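Local atomic coordinates of lipoate-protein ligase, putative (Streptococcus pneumoniae, PDB entry 1VQZ), a protein that is a putative member of the lipoate-protein ligase family, with a catalytic domain of the lipoyl protein ligase A/B type followed by a smaller C-terminal domain. Residues A[53-58]-A[63-68]. Numbering follows the deposited sequence.
Sequences IIVGRH and EEINRD. With EDO (1,2-ethanediol), chain C; EDO (1,2-ethanediol), chain D; EDO (1,2-ethanediol), chain S.
Ile-65 meets Ile-53 and Val-55 through a single methyl group, a compact example of how a crossover segment packs on the strand it has just left. Its CD1 lies 3.7 Å from CG2 of Ile-53 and 4.2 Å from CG1 of Val-55, two branches from the same side of the strand. In Ile-65, CG1 stands anti to the carbonyl carbon (chi1 -62°), and a second turn of similar size at chi2 (-63°) brings CD1 over the strand. The side chains of Ile-53 and Ile-65 run alongside each other, pointing opposite ways; Ile-53 offers its CG2 branch here and also touches Leu-170 and Ala-173 of helix 169-173. All three aliphatic residues are buried. The contact belongs to a beta-alpha-beta unit, in which strand 52-55 leads through a loop into helix 67-73 and on to strand 76-79, its parallel neighbour. Asn-66 starts that helix as N-cap: its OD1 accepts from the backbone N of Tyr-69 and, at 2.7 Å, from O2 of a 1,2-ethanediol (chain C). In the first turn, Arg-67 NE bonds to OD1 of Asp-68 at 3.0 Å in a salt bridge, on the syn side, 33° out of the carboxylate plane. At the end of segment 53-58, His-58 ND1 donates to O1 of another 1,2-ethanediol (chain D) at 3.0 Å, while CG of Arg-57 lies over one face of the imidazole, near its rim.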
ATOM      1  N   ILE A  53      -3.408   6.307 -10.370  1.00 29.80           N
ATOM      2  CA  ILE A  53      -4.011   5.188  -9.660  1.00 30.32           C
ATOM      3  C   ILE A  53      -2.901   4.261  -9.185  1.00 29.20           C
ATOM      4  O   ILE A  53      -2.156   3.690  -9.983  1.00 30.52           O
ATOM      5  CB  ILE A  53      -5.032   4.377 -10.504  1.00 27.64           C
ATOM      6  CG1 ILE A  53      -6.125   5.304 -11.076  1.00 29.54           C
ATOM      7  CG2 ILE A  53      -5.624   3.246  -9.640  1.00 30.71           C
ATOM      8  CD1 ILE A  53      -7.039   5.912  -9.996  1.00 36.35           C
ATOM      9  N   ILE A  54      -2.825   4.097  -7.881  1.00 30.04           N
ATOM     10  CA  ILE A  54      -1.855   3.237  -7.270  1.00 29.94           C
ATOM     11  C   ILE A  54      -2.562   1.943  -6.834  1.00 29.46           C
ATOM     12  O   ILE A  54      -3.494   1.979  -6.038  1.00 27.97           O
ATOM     13  CB  ILE A  54      -1.196   3.882  -6.061  1.00 31.80           C
ATOM     14  CG1 ILE A  54      -0.590   5.261  -6.405  1.00 33.45           C
ATOM     15  CG2 ILE A  54      -0.074   2.984  -5.531  1.00 31.03           C
ATOM     16  CD1 ILE A  54       0.422   5.265  -7.533  1.00 38.55           C
ATOM     17  N   VAL A  55      -2.093   0.816  -7.350  1.00 26.45           N
ATOM     18  CA  VAL A  55      -2.701  -0.466  -7.109  1.00 25.81           C
ATOM     19  C   VAL A  55      -1.882  -1.242  -6.128  1.00 28.33           C
ATOM     20  O   VAL A  55      -0.666  -1.072  -6.050  1.00 30.44           O
ATOM     21  CB  VAL A  55      -3.032  -1.288  -8.414  1.00 29.92           C
ATOM     22  CG1 VAL A  55      -3.905  -0.451  -9.337  1.00 35.77           C
ATOM     23  CG2 VAL A  55      -1.772  -1.779  -9.154  1.00 30.76           C
ATOM     24  N   GLY A  56      -2.585  -2.079  -5.358  1.00 27.38           N
ATOM     25  CA  GLY A  56      -1.967  -2.931  -4.373  1.00 25.38           C
ATOM     26  C   GLY A  56      -1.074  -3.966  -5.013  1.00 27.28           C
ATOM     27  O   GLY A  56      -1.224  -4.352  -6.179  1.00 26.73           O
ATOM     28  N   ARG A  57      -0.093  -4.389  -4.237  1.00 27.64           N
ATOM     29  CA  ARG A  57       0.907  -5.372  -4.641  1.00 28.30           C
ATOM     30  C   ARG A  57       0.394  -6.663  -5.322  1.00 29.20           C
ATOM     31  O   ARG A  57       1.100  -7.270  -6.181  1.00 26.80           O
ATOM     32  CB  ARG A  57       1.724  -5.699  -3.364  1.00 29.22           C
ATOM     33  CG  ARG A  57       2.814  -6.617  -3.521  1.00 33.62           C
ATOM     34  CD  ARG A  57       3.503  -6.804  -2.185  1.00 30.93           C
ATOM     35  NE  ARG A  57       2.592  -7.356  -1.221  1.00 38.34           N
ATOM     36  CZ  ARG A  57       2.662  -7.225   0.087  1.00 29.49           C
ATOM     37  NH1 ARG A  57       3.622  -6.524   0.680  1.00 40.82           N
ATOM     38  NH2 ARG A  57       1.736  -7.807   0.816  1.00 38.50           N
ATOM     39  N   HIS A  58      -0.810  -7.100  -4.963  1.00 27.49           N
ATOM     40  CA  HIS A  58      -1.365  -8.313  -5.526  1.00 24.50           C
ATOM     41  C   HIS A  58      -2.619  -8.155  -6.377  1.00 23.19           C
ATOM     42  O   HIS A  58      -3.185  -9.151  -6.794  1.00 25.68           O
ATOM     43  CB  HIS A  58      -1.590  -9.330  -4.419  1.00 24.25           C
ATOM     44  CG  HIS A  58      -0.346  -9.684  -3.670  1.00 24.18           C
ATOM     45  ND1 HIS A  58       0.827 -10.042  -4.305  1.00 28.81           N
ATOM     46  CD2 HIS A  58      -0.063  -9.679  -2.336  1.00 27.20           C
ATOM     47  CE1 HIS A  58       1.765 -10.283  -3.398  1.00 30.05           C
ATOM     48  NE2 HIS A  58       1.261 -10.062  -2.198  1.00 27.12           N
ATOM     49  N   GLU A  63      -7.776  -6.221 -14.690  1.00 27.25           N
ATOM     50  CA  GLU A  63      -9.201  -6.424 -14.443  1.00 26.85           C
ATOM     51  C   GLU A  63      -9.850  -5.369 -13.557  1.00 25.37           C
ATOM     52  O   GLU A  63     -11.045  -5.436 -13.321  1.00 29.43           O
ATOM     53  CB  GLU A  63      -9.383  -7.780 -13.800  1.00 28.99           C
ATOM     54  CG  GLU A  63      -9.052  -8.934 -14.701  1.00 30.73           C
ATOM     55  CD  GLU A  63      -9.847  -8.891 -15.998  1.00 40.40           C
ATOM     56  OE1 GLU A  63     -11.031  -8.494 -15.950  1.00 28.91           O
ATOM     57  OE2 GLU A  63      -9.267  -9.225 -17.052  1.00 34.27           O
ATOM     58  N   GLU A  64      -9.052  -4.418 -13.068  1.00 26.69           N
ATOM     59  CA  GLU A  64      -9.480  -3.354 -12.133  1.00 30.29           C
ATOM     60  C   GLU A  64      -9.511  -1.950 -12.694  1.00 31.58           C
ATOM     61  O   GLU A  64     -10.219  -1.098 -12.176  1.00 30.95           O
ATOM     62  CB  GLU A  64      -8.544  -3.246 -10.946  1.00 30.66           C
ATOM     63  CG  GLU A  64      -8.206  -4.509 -10.210  1.00 43.41           C
ATOM     64  CD  GLU A  64      -9.414  -5.303  -9.803  1.00 49.18           C
ATOM     65  OE1 GLU A  64     -10.362  -4.692  -9.254  1.00 47.92           O
ATOM     66  OE2 GLU A  64      -9.400  -6.534 -10.057  1.00 41.12           O
ATOM     67  N   ILE A  65      -8.692  -1.682 -13.692  1.00 31.41           N
ATOM     68  CA  ILE A  65      -8.559  -0.335 -14.247  1.00 32.66           C
ATOM     69  C   ILE A  65      -9.423  -0.088 -15.496  1.00 33.95           C
ATOM     70  O   ILE A  65      -9.434  -0.912 -16.447  1.00 31.51           O
ATOM     71  CB  ILE A  65      -7.062  -0.081 -14.621  1.00 35.84           C
ATOM     72  CG1 ILE A  65      -6.195  -0.151 -13.373  1.00 32.46           C
ATOM     73  CG2 ILE A  65      -6.860   1.261 -15.387  1.00 37.93           C
ATOM     74  CD1 ILE A  65      -6.516   0.909 -12.360  1.00 33.01           C
ATOM     75  N   ASN A  66     -10.131   1.034 -15.494  1.00 32.70           N
ATOM     76  CA  ASN A  66     -10.725   1.555 -16.710  1.00 35.95           C
ATOM     77  C   ASN A  66      -9.656   2.193 -17.592  1.00 37.83           C
ATOM     78  O   ASN A  66      -9.324   3.377 -17.428  1.00 34.24           O
ATOM     79  CB  ASN A  66     -11.809   2.572 -16.398  1.00 36.71           C
ATOM     80  CG  ASN A  66     -12.597   2.978 -17.626  1.00 42.43           C
ATOM     81  OD1 ASN A  66     -12.037   3.126 -18.690  1.00 30.99           O
ATOM     82  ND2 ASN A  66     -13.897   3.190 -17.462  1.00 30.83           N
ATOM     83  N   ARG A  67      -9.109   1.350 -18.478  1.00 36.27           N
ATOM     84  CA  ARG A  67      -8.108   1.671 -19.501  1.00 40.00           C
ATOM     85  C   ARG A  67      -8.336   2.993 -20.222  1.00 36.80           C
ATOM     86  O   ARG A  67      -7.447   3.820 -20.287  1.00 36.92           O
ATOM     87  CB  ARG A  67      -8.137   0.574 -20.589  1.00 42.07           C
ATOM     88  CG  ARG A  67      -7.057   0.701 -21.657  1.00 45.68           C
ATOM     89  CD  ARG A  67      -7.282  -0.301 -22.796  1.00 44.75           C
ATOM     90  NE  ARG A  67      -8.254   0.225 -23.750  1.00 44.14           N
ATOM     91  CZ  ARG A  67      -8.978  -0.525 -24.575  1.00 53.67           C
ATOM     92  NH1 ARG A  67      -8.829  -1.845 -24.586  1.00 61.65           N
ATOM     93  NH2 ARG A  67      -9.842   0.050 -25.413  1.00 51.23           N
ATOM     94  N   ASP A  68      -9.522   3.157 -20.785  1.00 34.81           N
ATOM     95  CA  ASP A  68      -9.793   4.332 -21.576  1.00 36.31           C
ATOM     96  C   ASP A  68      -9.902   5.583 -20.739  1.00 33.81           C
ATOM     97  O   ASP A  68      -9.539   6.631 -21.191  1.00 35.45           O
ATOM     98  CB  ASP A  68     -11.108   4.175 -22.317  1.00 39.07           C
ATOM     99  CG  ASP A  68     -11.015   3.209 -23.449  1.00 41.38           C
ATOM    100  OD1 ASP A  68      -9.890   2.717 -23.758  1.00 38.42           O
ATOM    101  OD2 ASP A  68     -12.092   2.965 -23.995  1.00 37.03           O
TER
HETATM  102  C1  EDO C 401     -11.371  -0.047 -20.326  1.00 61.78           C
HETATM  103  O1  EDO C 401     -12.057  -0.809 -19.310  1.00 54.12           O
HETATM  104  C2  EDO C 401     -12.243   0.735 -21.310  1.00 59.05           C
HETATM  105  O2  EDO C 401     -13.140   1.666 -20.664  1.00 60.25           O
HETATM  106  C1  EDO D 402      -0.427 -10.926  -8.011  1.00 38.13           C
HETATM  107  O1  EDO D 402      -0.011 -11.500  -6.795  1.00 23.03           O
HETATM  108  C2  EDO D 402       0.600  -9.953  -8.555  1.00 25.50           C
HETATM  109  O2  EDO D 402       1.767 -10.654  -8.882  1.00 35.31           O
HETATM  110  C1  EDO S 417       4.107 -11.083  -6.265  1.00 52.28           C
HETATM  111  O1  EDO S 417       4.141 -12.115  -5.198  1.00 28.83           O
HETATM  112  C2  EDO S 417       3.311  -9.778  -6.023  1.00 52.52           C
HETATM  113  O2  EDO S 417       3.765  -8.530  -6.628  1.00 47.78           O